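Local coordinates for fibronectin type III domain-containing protein (PDB 6P2K) that probably hydrolyses the backbone of xyloglucan, as a family 74 glycoside hydrolase with seven-bladed beta-propeller domains, at residues 456-468 with 476-488. Residues are numbered along the deposited sequence; the frame is centred on the assembly and turned at random.
With PE3 (3,6,9,12,15,18,21,24,27,30,33,36,39-tridecaoxahentetracontane-1,41-diol), chain V.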
# COMPACT_ATOMS: atom_id res chain seq x y z
N ALA B 456 17.53 -3.56 -15.36
CA ALA B 456 17.67 -3.03 -14.00
C ALA B 456 17.31 -4.14 -13.01
O ALA B 456 16.13 -4.35 -12.71
CB ALA B 456 16.79 -1.80 -13.80
N TRP B 457 18.33 -4.83 -12.50
CA TRP B 457 18.14 -5.91 -11.54
C TRP B 457 17.18 -6.97 -12.07
O TRP B 457 16.35 -7.51 -11.34
CB TRP B 457 17.66 -5.39 -10.18
CG TRP B 457 18.46 -4.28 -9.57
CD1 TRP B 457 17.99 -3.07 -9.14
CD2 TRP B 457 19.87 -4.29 -9.27
NE1 TRP B 457 19.01 -2.32 -8.62
CE2 TRP B 457 20.18 -3.04 -8.69
CE3 TRP B 457 20.90 -5.22 -9.46
CZ2 TRP B 457 21.47 -2.71 -8.28
CZ3 TRP B 457 22.18 -4.88 -9.05
CH2 TRP B 457 22.45 -3.63 -8.47
N GLY B 458 17.28 -7.27 -13.37
CA GLY B 458 16.45 -8.28 -13.98
C GLY B 458 15.15 -7.78 -14.58
O GLY B 458 14.45 -8.57 -15.23
N VAL B 459 14.81 -6.52 -14.40
CA VAL B 459 13.59 -5.94 -14.96
C VAL B 459 13.95 -5.19 -16.23
O VAL B 459 14.76 -4.25 -16.17
CB VAL B 459 12.89 -5.01 -13.95
CG1 VAL B 459 11.51 -4.61 -14.45
CG2 VAL B 459 12.79 -5.67 -12.58
N PRO B 460 13.39 -5.55 -17.38
CA PRO B 460 13.69 -4.80 -18.61
C PRO B 460 13.23 -3.36 -18.48
O PRO B 460 12.16 -3.07 -17.95
CB PRO B 460 12.89 -5.55 -19.69
CG PRO B 460 11.82 -6.28 -18.95
CD PRO B 460 12.39 -6.61 -17.60
N THR B 461 14.07 -2.44 -18.95
CA THR B 461 13.90 -1.02 -18.68
C THR B 461 14.20 -0.22 -19.94
O THR B 461 15.31 -0.28 -20.46
CB THR B 461 14.82 -0.58 -17.54
OG1 THR B 461 14.55 -1.37 -16.38
CG2 THR B 461 14.61 0.90 -17.21
N VAL B 462 13.19 0.52 -20.42
CA VAL B 462 13.40 1.43 -21.54
C VAL B 462 14.33 2.55 -21.11
O VAL B 462 14.21 3.09 -20.00
CB VAL B 462 12.05 2.00 -22.02
CG1 VAL B 462 12.16 2.52 -23.45
CG2 VAL B 462 10.95 0.96 -21.88
N VAL B 463 15.28 2.90 -21.98
CA VAL B 463 16.10 4.09 -21.82
C VAL B 463 15.89 4.98 -23.03
O VAL B 463 15.72 4.48 -24.15
CB VAL B 463 17.60 3.75 -21.64
CG1 VAL B 463 17.80 2.91 -20.40
CG2 VAL B 463 18.16 3.04 -22.87
N ALA B 464 15.88 6.29 -22.82
CA ALA B 464 15.56 7.21 -23.90
C ALA B 464 16.27 8.54 -23.71
O ALA B 464 16.40 9.04 -22.59
CB ALA B 464 14.05 7.44 -24.00
N GLN B 465 16.73 9.10 -24.82
CA GLN B 465 17.03 10.52 -24.90
C GLN B 465 15.71 11.24 -25.19
O GLN B 465 15.09 11.00 -26.22
CB GLN B 465 18.06 10.78 -26.00
CG GLN B 465 17.97 12.14 -26.69
CD GLN B 465 18.26 13.29 -25.75
OE1 GLN B 465 19.04 13.16 -24.80
NE2 GLN B 465 17.64 14.44 -26.01
N ALA B 466 15.27 12.08 -24.25
CA ALA B 466 13.95 12.71 -24.36
C ALA B 466 14.02 14.13 -23.82
O ALA B 466 14.46 14.34 -22.69
CB ALA B 466 12.89 11.90 -23.61
N THR B 467 13.55 15.08 -24.62
CA THR B 467 13.71 16.49 -24.27
C THR B 467 12.64 17.30 -24.98
O THR B 467 11.88 16.79 -25.81
CB THR B 467 15.11 16.98 -24.65
OG1 THR B 467 15.32 18.30 -24.13
CG2 THR B 467 15.26 17.01 -26.16
N SER B 468 12.60 18.59 -24.65
CA SER B 468 11.66 19.51 -25.26
C SER B 468 12.21 20.05 -26.58
O SER B 468 13.40 19.91 -26.89
CB SER B 468 11.35 20.67 -24.31
OG SER B 468 12.54 21.25 -23.81
N ASN B 476 18.19 19.85 -25.23
CA ASN B 476 19.32 19.36 -24.45
C ASN B 476 19.23 17.85 -24.32
O ASN B 476 18.26 17.22 -24.74
CB ASN B 476 19.38 20.02 -23.07
CG ASN B 476 18.01 20.14 -22.43
OD1 ASN B 476 17.34 19.14 -22.17
ND2 ASN B 476 17.58 21.37 -22.19
N GLY B 477 20.28 17.27 -23.73
CA GLY B 477 20.32 15.84 -23.48
C GLY B 477 19.75 15.50 -22.11
O GLY B 477 20.13 16.11 -21.11
N ARG B 478 18.83 14.54 -22.08
CA ARG B 478 18.26 14.02 -20.85
C ARG B 478 18.10 12.51 -20.99
O ARG B 478 17.59 12.03 -22.01
CB ARG B 478 16.89 14.63 -20.54
CG ARG B 478 16.83 16.14 -20.42
CD ARG B 478 15.39 16.54 -20.15
NE ARG B 478 15.20 17.98 -20.03
CZ ARG B 478 15.05 18.62 -18.87
NH1 ARG B 478 15.08 17.94 -17.73
NH2 ARG B 478 14.87 19.93 -18.85
N LEU B 479 18.50 11.77 -19.96
CA LEU B 479 18.37 10.32 -19.94
C LEU B 479 17.17 9.94 -19.08
O LEU B 479 17.15 10.23 -17.88
CB LEU B 479 19.65 9.68 -19.41
CG LEU B 479 19.69 8.15 -19.36
CD1 LEU B 479 19.75 7.57 -20.77
CD2 LEU B 479 20.87 7.70 -18.53
N TRP B 480 16.18 9.31 -19.70
CA TRP B 480 14.99 8.84 -19.01
C TRP B 480 14.94 7.32 -19.02
O TRP B 480 15.48 6.67 -19.92
CB TRP B 480 13.71 9.41 -19.64
CG TRP B 480 13.59 10.90 -19.54
CD1 TRP B 480 14.28 11.83 -20.28
CD2 TRP B 480 12.73 11.64 -18.66
NE1 TRP B 480 13.90 13.10 -19.91
CE2 TRP B 480 12.96 13.01 -18.92
CE3 TRP B 480 11.80 11.28 -17.68
CZ2 TRP B 480 12.28 14.02 -18.23
CZ3 TRP B 480 11.13 12.28 -17.00
CH2 TRP B 480 11.37 13.63 -17.28
N ALA B 481 14.27 6.75 -18.02
CA ALA B 481 14.19 5.31 -17.85
C ALA B 481 12.79 4.91 -17.43
O ALA B 481 12.20 5.54 -16.54
CB ALA B 481 15.21 4.82 -16.81
N LYS B 482 12.24 3.87 -18.06
CA LYS B 482 10.94 3.32 -17.70
C LYS B 482 11.09 1.83 -17.43
O LYS B 482 11.33 1.05 -18.35
CB LYS B 482 9.89 3.56 -18.79
CG LYS B 482 8.66 2.66 -18.63
CD LYS B 482 7.58 2.95 -19.66
CE LYS B 482 6.86 4.26 -19.34
NZ LYS B 482 5.76 4.54 -20.31
N ARG B 483 10.95 1.45 -16.16
CA ARG B 483 10.98 0.04 -15.81
C ARG B 483 9.69 -0.63 -16.28
O ARG B 483 8.59 -0.18 -15.97
CB ARG B 483 11.15 -0.13 -14.30
CG ARG B 483 12.56 0.17 -13.82
CD ARG B 483 12.60 0.39 -12.32
NE ARG B 483 12.13 1.72 -11.95
CZ ARG B 483 12.37 2.30 -10.78
NH1 ARG B 483 13.09 1.66 -9.86
NH2 ARG B 483 11.91 3.52 -10.53
N LEU B 484 9.84 -1.71 -17.05
CA LEU B 484 8.69 -2.43 -17.60
C LEU B 484 8.22 -3.49 -16.61
O LEU B 484 8.28 -4.69 -16.84
CB LEU B 484 9.04 -3.03 -18.96
CG LEU B 484 9.41 -2.00 -20.03
CD1 LEU B 484 9.96 -2.69 -21.28
CD2 LEU B 484 8.22 -1.12 -20.38
N ASN B 485 7.73 -2.99 -15.46
CA ASN B 485 7.24 -3.88 -14.42
C ASN B 485 6.03 -4.67 -14.88
O ASN B 485 5.88 -5.85 -14.56
CB ASN B 485 6.91 -3.08 -13.16
CG ASN B 485 8.14 -2.49 -12.49
OD1 ASN B 485 9.12 -3.19 -12.24
ND2 ASN B 485 8.09 -1.20 -12.21
N THR B 486 5.14 -4.02 -15.64
CA THR B 486 3.90 -4.65 -16.07
C THR B 486 3.73 -4.69 -17.58
O THR B 486 2.78 -5.32 -18.05
CB THR B 486 2.68 -3.94 -15.46
OG1 THR B 486 2.65 -2.57 -15.90
CG2 THR B 486 2.74 -3.99 -13.94
N HIS B 487 4.61 -4.05 -18.35
CA HIS B 487 4.44 -3.91 -19.80
C HIS B 487 3.05 -3.36 -20.11
O HIS B 487 2.30 -3.89 -20.93
CB HIS B 487 4.68 -5.24 -20.52
CG HIS B 487 6.10 -5.71 -20.45
ND1 HIS B 487 6.64 -6.30 -19.33
CD2 HIS B 487 7.10 -5.67 -21.37
CE1 HIS B 487 7.91 -6.60 -19.55
NE2 HIS B 487 8.21 -6.23 -20.78
N SER B 488 2.70 -2.28 -19.41
CA SER B 488 1.36 -1.72 -19.45
C SER B 488 1.48 -0.22 -19.28
O SER B 488 2.54 0.29 -18.90
CB SER B 488 0.48 -2.33 -18.35
OG SER B 488 0.44 -1.48 -17.22
O43 PE3 V . 15.19 -8.81 -18.17
C42 PE3 V . 16.26 -8.69 -19.11
C41 PE3 V . 15.97 -7.54 -20.09
O40 PE3 V . 17.07 -7.48 -21.01
C39 PE3 V . 16.87 -6.44 -21.97
C38 PE3 V . 18.07 -6.41 -22.92
O37 PE3 V . 18.19 -7.68 -23.58
O HOH W 1 14.22 20.27 -21.83
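Gln465 reaches across to 476-488 and grips its backbone twice, where the hydrogen-bonding pattern of this antiparallel hairpin breaks down. Val462 with Lys482 and Ala464 with Trp480 are regular hydrogen-bonded pairs; one step further, Ala466 N still bonds to Arg478 O (3.2 Å), but Arg478 N turns to a side chain. A bend at chi2 (65°) turns the Gln465 amide toward the backbone where the neighbouring strand begins, and there OE1 accepts from Arg478 N at 3.1 Å. NE2 donates, almost straight (163°) and in its amide plane, to Asn476 O at 3.1 Å. The case illustrates how a carboxamide, donor and acceptor at once, can stand in for a peptide group. An alanine here takes away both bonds, which would probably leave Arg478 N and Asn476 O without these mates and the start of the second strand less firmly tied to the first.

Ala466 O, released from the backbone pattern, is engaged from two residues. Trp480 NE1 gives it a weak bond of 3.1 Å, while CD1 of the same indole rests on Ala466 CB at 3.6 Å. The Arg478 side chain passes the same oxygen: its CB lies 3.3 Å from Ala466 O, CG a little further, and CD 3.5 Å from it. Extended beyond CG, the chain brings NE to a weak bond with Asn476 OD1, which also accepts from Thr467 OG1 (2.9 Å). At the tip, NH1 forms a salt bridge with Glu495, and NH2 donates to a water held by Ser468 OG.

The hairpin supplies the two inner strands of a four-stranded propeller blade, flanked by strand 447-456 beside 459-467 and strand 493-496 beside 478-483. Val463 and Leu479, together on one face, pack against strand 511-516 of the following sheet.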